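DUF596 domain-containing protein (PDB 2O5H) is of unknown function, belongs to an uncharacterised conserved bacterial family and folds as alpha-helices with a small antiparallel beta-sheet. Local coordinates at residues L62-R72 and A118-P127. Sequence-based numbering, arbitrary orientation. Where two conformers were deposited one is given.
Sequences LLRRGHLKLQR and APAYAVWIDP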
loop_
_atom_site.group_PDB
_atom_site.type_symbol
_atom_site.label_atom_id
_atom_site.label_comp_id
_atom_site.label_asym_id
_atom_site.label_seq_id
_atom_site.Cartn_x
_atom_site.Cartn_y
_atom_site.Cartn_z
ATOM N N LEU A 62 -10.265 8.953 -7.353
ATOM C CA LEU A 62 -8.947 9.166 -7.901
ATOM C C LEU A 62 -8.963 9.058 -9.419
ATOM O O LEU A 62 -8.321 9.875 -10.097
ATOM C CB LEU A 62 -7.948 8.181 -7.295
ATOM C CG LEU A 62 -7.706 8.352 -5.798
ATOM C CD1 LEU A 62 -7.088 7.040 -5.253
ATOM C CD2 LEU A 62 -6.770 9.502 -5.551
ATOM N N LEU A 63 -9.684 8.063 -9.949
ATOM C CA LEU A 63 -9.831 7.913 -11.409
ATOM C C LEU A 63 -10.528 9.135 -11.995
ATOM O O LEU A 63 -10.056 9.694 -12.991
ATOM C CB LEU A 63 -10.582 6.631 -11.785
ATOM C CG LEU A 63 -9.908 5.288 -11.466
ATOM C CD1 LEU A 63 -10.940 4.138 -11.593
ATOM C CD2 LEU A 63 -8.695 5.071 -12.369
ATOM N N ARG A 64 -11.624 9.551 -11.352
ATOM C CA ARG A 64 -12.457 10.666 -11.818
ATOM C C ARG A 64 -11.718 12.007 -11.875
ATOM O O ARG A 64 -11.964 12.836 -12.767
ATOM C CB ARG A 64 -13.673 10.832 -10.911
ATOM C CG ARG A 64 -14.938 11.168 -11.676
ATOM C CD ARG A 64 -15.634 12.460 -11.250
ATOM N NE ARG A 64 -15.605 12.765 -9.819
ATOM C CZ ARG A 64 -14.931 13.778 -9.269
ATOM N NH1 ARG A 64 -14.194 14.603 -10.012
ATOM N NH2 ARG A 64 -14.996 13.972 -7.963
ATOM N N ARG A 65 -10.841 12.223 -10.897
ATOM C CA ARG A 65 -10.067 13.433 -10.807
ATOM C C ARG A 65 -8.815 13.375 -11.694
ATOM O O ARG A 65 -8.073 14.336 -11.795
ATOM C CB ARG A 65 -9.764 13.731 -9.340
ATOM C CG ARG A 65 -10.876 14.529 -8.713
ATOM C CD ARG A 65 -11.245 14.087 -7.328
ATOM N NE ARG A 65 -10.535 14.797 -6.285
ATOM C CZ ARG A 65 -10.954 14.954 -5.024
ATOM N NH1 ARG A 65 -10.198 15.617 -4.163
ATOM N NH2 ARG A 65 -12.116 14.481 -4.608
ATOM N N GLY A 66 -8.599 12.246 -12.356
ATOM C CA GLY A 66 -7.465 12.089 -13.267
ATOM C C GLY A 66 -6.116 11.874 -12.595
ATOM O O GLY A 66 -5.083 12.006 -13.250
ATOM N N HIS A 67 -6.094 11.547 -11.298
ATOM C CA HIS A 67 -4.807 11.335 -10.612
ATOM C C HIS A 67 -4.274 9.959 -10.920
ATOM O O HIS A 67 -3.056 9.724 -10.990
ATOM C CB HIS A 67 -4.951 11.479 -9.089
ATOM C CG HIS A 67 -5.358 12.846 -8.646
ATOM N ND1 HIS A 67 -4.496 13.920 -8.657
ATOM C CD2 HIS A 67 -6.533 13.313 -8.165
ATOM C CE1 HIS A 67 -5.127 14.995 -8.216
ATOM N NE2 HIS A 67 -6.363 14.651 -7.905
ATOM N N LEU A 68 -5.216 9.041 -11.080
ATOM C CA LEU A 68 -4.916 7.647 -11.235
ATOM C C LEU A 68 -5.376 7.188 -12.612
ATOM O O LEU A 68 -6.432 7.590 -13.091
ATOM C CB LEU A 68 -5.658 6.865 -10.143
ATOM C CG LEU A 68 -5.545 5.367 -10.155
ATOM C CD1 LEU A 68 -4.095 4.981 -9.760
ATOM C CD2 LEU A 68 -6.580 4.859 -9.137
ATOM N N LYS A 69 -4.565 6.340 -13.237
ATOM C CA LYS A 69 -4.954 5.633 -14.463
ATOM C C LYS A 69 -4.555 4.174 -14.266
ATOM O O LYS A 69 -3.760 3.877 -13.401
ATOM C CB LYS A 69 -4.283 6.265 -15.705
ATOM C CG LYS A 69 -4.967 7.584 -16.144
ATOM C CD LYS A 69 -4.317 8.237 -17.372
ATOM C CE LYS A 69 -4.849 9.656 -17.548
ATOM N NZ LYS A 69 -3.957 10.525 -18.384
ATOM N N LEU A 70 -5.135 3.256 -15.032
ATOM C CA LEU A 70 -4.874 1.838 -14.811
ATOM C C LEU A 70 -4.313 1.174 -16.052
ATOM O O LEU A 70 -4.772 1.408 -17.163
ATOM C CB LEU A 70 -6.181 1.139 -14.322
ATOM C CG LEU A 70 -6.790 1.733 -13.038
ATOM C CD1 LEU A 70 -8.113 0.977 -12.645
ATOM C CD2 LEU A 70 -5.786 1.675 -11.893
ATOM N N GLN A 71 -3.383 0.269 -15.832
ATOM C CA GLN A 71 -2.541 -0.275 -16.854
ATOM C C GLN A 71 -2.596 -1.805 -16.773
ATOM O O GLN A 71 -2.720 -2.373 -15.684
ATOM C CB GLN A 71 -1.149 0.259 -16.498
ATOM C CG GLN A 71 0.044 -0.378 -17.062
ATOM C CD GLN A 71 0.467 -1.645 -16.414
ATOM O OE1 GLN A 71 0.940 -1.701 -15.245
ATOM N NE2 GLN A 71 0.408 -2.687 -17.208
ATOM N N ARG A 72 -2.489 -2.471 -17.910
ATOM C CA ARG A 72 -2.208 -3.903 -17.935
ATOM C C ARG A 72 -1.199 -4.205 -19.043
ATOM O O ARG A 72 -1.273 -3.615 -20.115
ATOM C CB ARG A 72 -3.477 -4.718 -18.122
ATOM C CG ARG A 72 -3.216 -6.160 -17.811
ATOM C CD ARG A 72 -4.217 -7.156 -18.396
ATOM N NE ARG A 72 -3.789 -8.485 -17.943
ATOM C CZ ARG A 72 -4.061 -9.002 -16.739
ATOM N NH1 ARG A 72 -4.810 -8.333 -15.857
ATOM N NH2 ARG A 72 -3.608 -10.208 -16.424
ATOM N N ALA A 118 -4.907 -8.479 -9.874
ATOM C CA ALA A 118 -5.835 -7.388 -10.240
ATOM C C ALA A 118 -6.038 -7.308 -11.758
ATOM O O ALA A 118 -5.118 -7.668 -12.527
ATOM C CB ALA A 118 -5.294 -6.035 -9.696
ATOM N N PRO A 119 -7.244 -6.908 -12.206
ATOM C CA PRO A 119 -7.475 -6.616 -13.648
ATOM C C PRO A 119 -6.473 -5.626 -14.272
ATOM O O PRO A 119 -6.076 -5.770 -15.465
ATOM C CB PRO A 119 -8.891 -5.989 -13.654
ATOM C CG PRO A 119 -9.542 -6.490 -12.445
ATOM C CD PRO A 119 -8.490 -6.806 -11.412
ATOM N N ALA A 120 -6.043 -4.658 -13.460
ATOM C CA ALA A 120 -5.112 -3.634 -13.874
ATOM C C ALA A 120 -4.411 -2.995 -12.663
ATOM O O ALA A 120 -4.765 -3.280 -11.485
ATOM C CB ALA A 120 -5.827 -2.592 -14.715
ATOM N N TYR A 121 -3.426 -2.138 -12.950
ATOM C CA TYR A 121 -2.454 -1.652 -11.931
ATOM C C TYR A 121 -2.275 -0.154 -12.020
ATOM O O TYR A 121 -2.451 0.464 -13.081
ATOM C CB TYR A 121 -1.086 -2.365 -12.063
ATOM C CG TYR A 121 -1.216 -3.836 -11.787
ATOM C CD1 TYR A 121 -1.203 -4.342 -10.458
ATOM C CD2 TYR A 121 -1.423 -4.735 -12.841
ATOM C CE1 TYR A 121 -1.383 -5.718 -10.214
ATOM C CE2 TYR A 121 -1.594 -6.076 -12.611
ATOM C CZ TYR A 121 -1.568 -6.574 -11.302
ATOM O OH TYR A 121 -1.716 -7.948 -11.120
ATOM N N ALA A 122 -1.933 0.437 -10.889
ATOM C CA ALA A 122 -1.924 1.889 -10.747
ATOM C C ALA A 122 -0.790 2.607 -11.496
ATOM O O ALA A 122 0.401 2.251 -11.386
ATOM C CB ALA A 122 -1.926 2.276 -9.223
ATOM N N VAL A 123 -1.191 3.628 -12.244
ATOM C CA VAL A 123 -0.291 4.657 -12.799
ATOM C C VAL A 123 -0.736 6.005 -12.267
ATOM O O VAL A 123 -1.908 6.364 -12.373
ATOM C CB VAL A 123 -0.304 4.642 -14.348
ATOM C CG1 VAL A 123 0.620 5.724 -14.912
ATOM C CG2 VAL A 123 0.106 3.248 -14.833
ATOM N N TRP A 124 0.197 6.757 -11.688
ATOM C CA TRP A 124 -0.130 8.042 -11.065
ATOM C C TRP A 124 0.323 9.172 -11.975
ATOM O O TRP A 124 1.464 9.175 -12.441
ATOM C CB TRP A 124 0.564 8.155 -9.715
ATOM C CG TRP A 124 -0.093 7.276 -8.712
ATOM C CD1 TRP A 124 0.194 5.976 -8.431
ATOM C CD2 TRP A 124 -1.211 7.642 -7.899
ATOM N NE1 TRP A 124 -0.694 5.499 -7.465
ATOM C CE2 TRP A 124 -1.563 6.515 -7.131
ATOM C CE3 TRP A 124 -1.954 8.834 -7.749
ATOM C CZ2 TRP A 124 -2.611 6.546 -6.191
ATOM C CZ3 TRP A 124 -3.006 8.858 -6.839
ATOM C CH2 TRP A 124 -3.331 7.718 -6.072
ATOM N N ILE A 125 -0.588 10.112 -12.210
ATOM C CA ILE A 125 -0.367 11.234 -13.119
ATOM C C ILE A 125 -0.075 12.476 -12.278
ATOM O O ILE A 125 -0.883 12.877 -11.441
ATOM C CB ILE A 125 -1.576 11.461 -14.098
ATOM C CG1 ILE A 125 -2.119 10.129 -14.641
ATOM C CG2 ILE A 125 -1.212 12.502 -15.236
ATOM C CD1 ILE A 125 -1.102 9.320 -15.449
ATOM N N ASP A 126 1.103 13.058 -12.491
ATOM C CA ASP A 126 1.580 14.195 -11.703
ATOM C C ASP A 126 0.658 15.393 -11.937
ATOM O O ASP A 126 0.353 15.714 -13.077
ATOM C CB ASP A 126 3.012 14.517 -12.105
ATOM C CG ASP A 126 3.669 15.531 -11.197
ATOM O OD1 ASP A 126 3.322 16.728 -11.282
ATOM O OD2 ASP A 126 4.549 15.124 -10.415
ATOM N N PRO A 127 0.178 16.030 -10.848
ATOM C CA PRO A 127 -0.753 17.157 -11.000
ATOM C C PRO A 127 -0.102 18.370 -11.678
ATOM O O PRO A 127 -0.779 19.086 -12.428
ATOM C CB PRO A 127 -1.150 17.500 -9.551
ATOM C CG PRO A 127 -0.712 16.330 -8.718
ATOM C CD PRO A 127 0.474 15.748 -9.430
HETATM O O HOH W 1 -1.605 12.519 -8.891
#
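Strands 68-72 and 121-125 pair antiparallel as the two central strands of a small sheet, a compact example of how one pairing presents two different faces, one packed on helices and the other carrying Lys69, Gln71, Tyr121 and Val123 and meeting Trp134 and strand 132-133. Lys69 with Val123 and Gln71 with Tyr121 are hydrogen-bonded pairs: Lys69 N donates to Val123 O (2.8 Å), and Val123 N returns a bond to Lys69 O. Beyond them Ile125 N reaches His67 O (2.8 Å) almost straight, at 173°. Leu68, Leu70, Ala122 and Trp124 share the helix-packed face. Trp124, with CG beside its backbone N (chi1 -73°), takes Leu68 CD1 over one face of its indole, a CH-pi contact 4.2 Å from the centroid of the five-membered ring, while its CH2 meets Leu62 CD1 (3.9 Å). On the other face, Gln71 CB rests on Val123 CG2 (3.6 Å), and the extended Lys69 chain crosses Ile125 at about a right angle. A water bridges His67 ND1 and Ile125 O at one end; at the other, Arg72 NH1 bonds Pro119 O (2.9 Å) from above the carbonyl plane. A Schellman motif at Gly66 turns helix 48-64 into the first strand. Strands 75-76 and 132-133 flank the pair; Trp124 lies against helix 20-30, its NE1 bonded to Leu32 O, and helix 81-91 brings Trp84 onto Leu70 and Ala120.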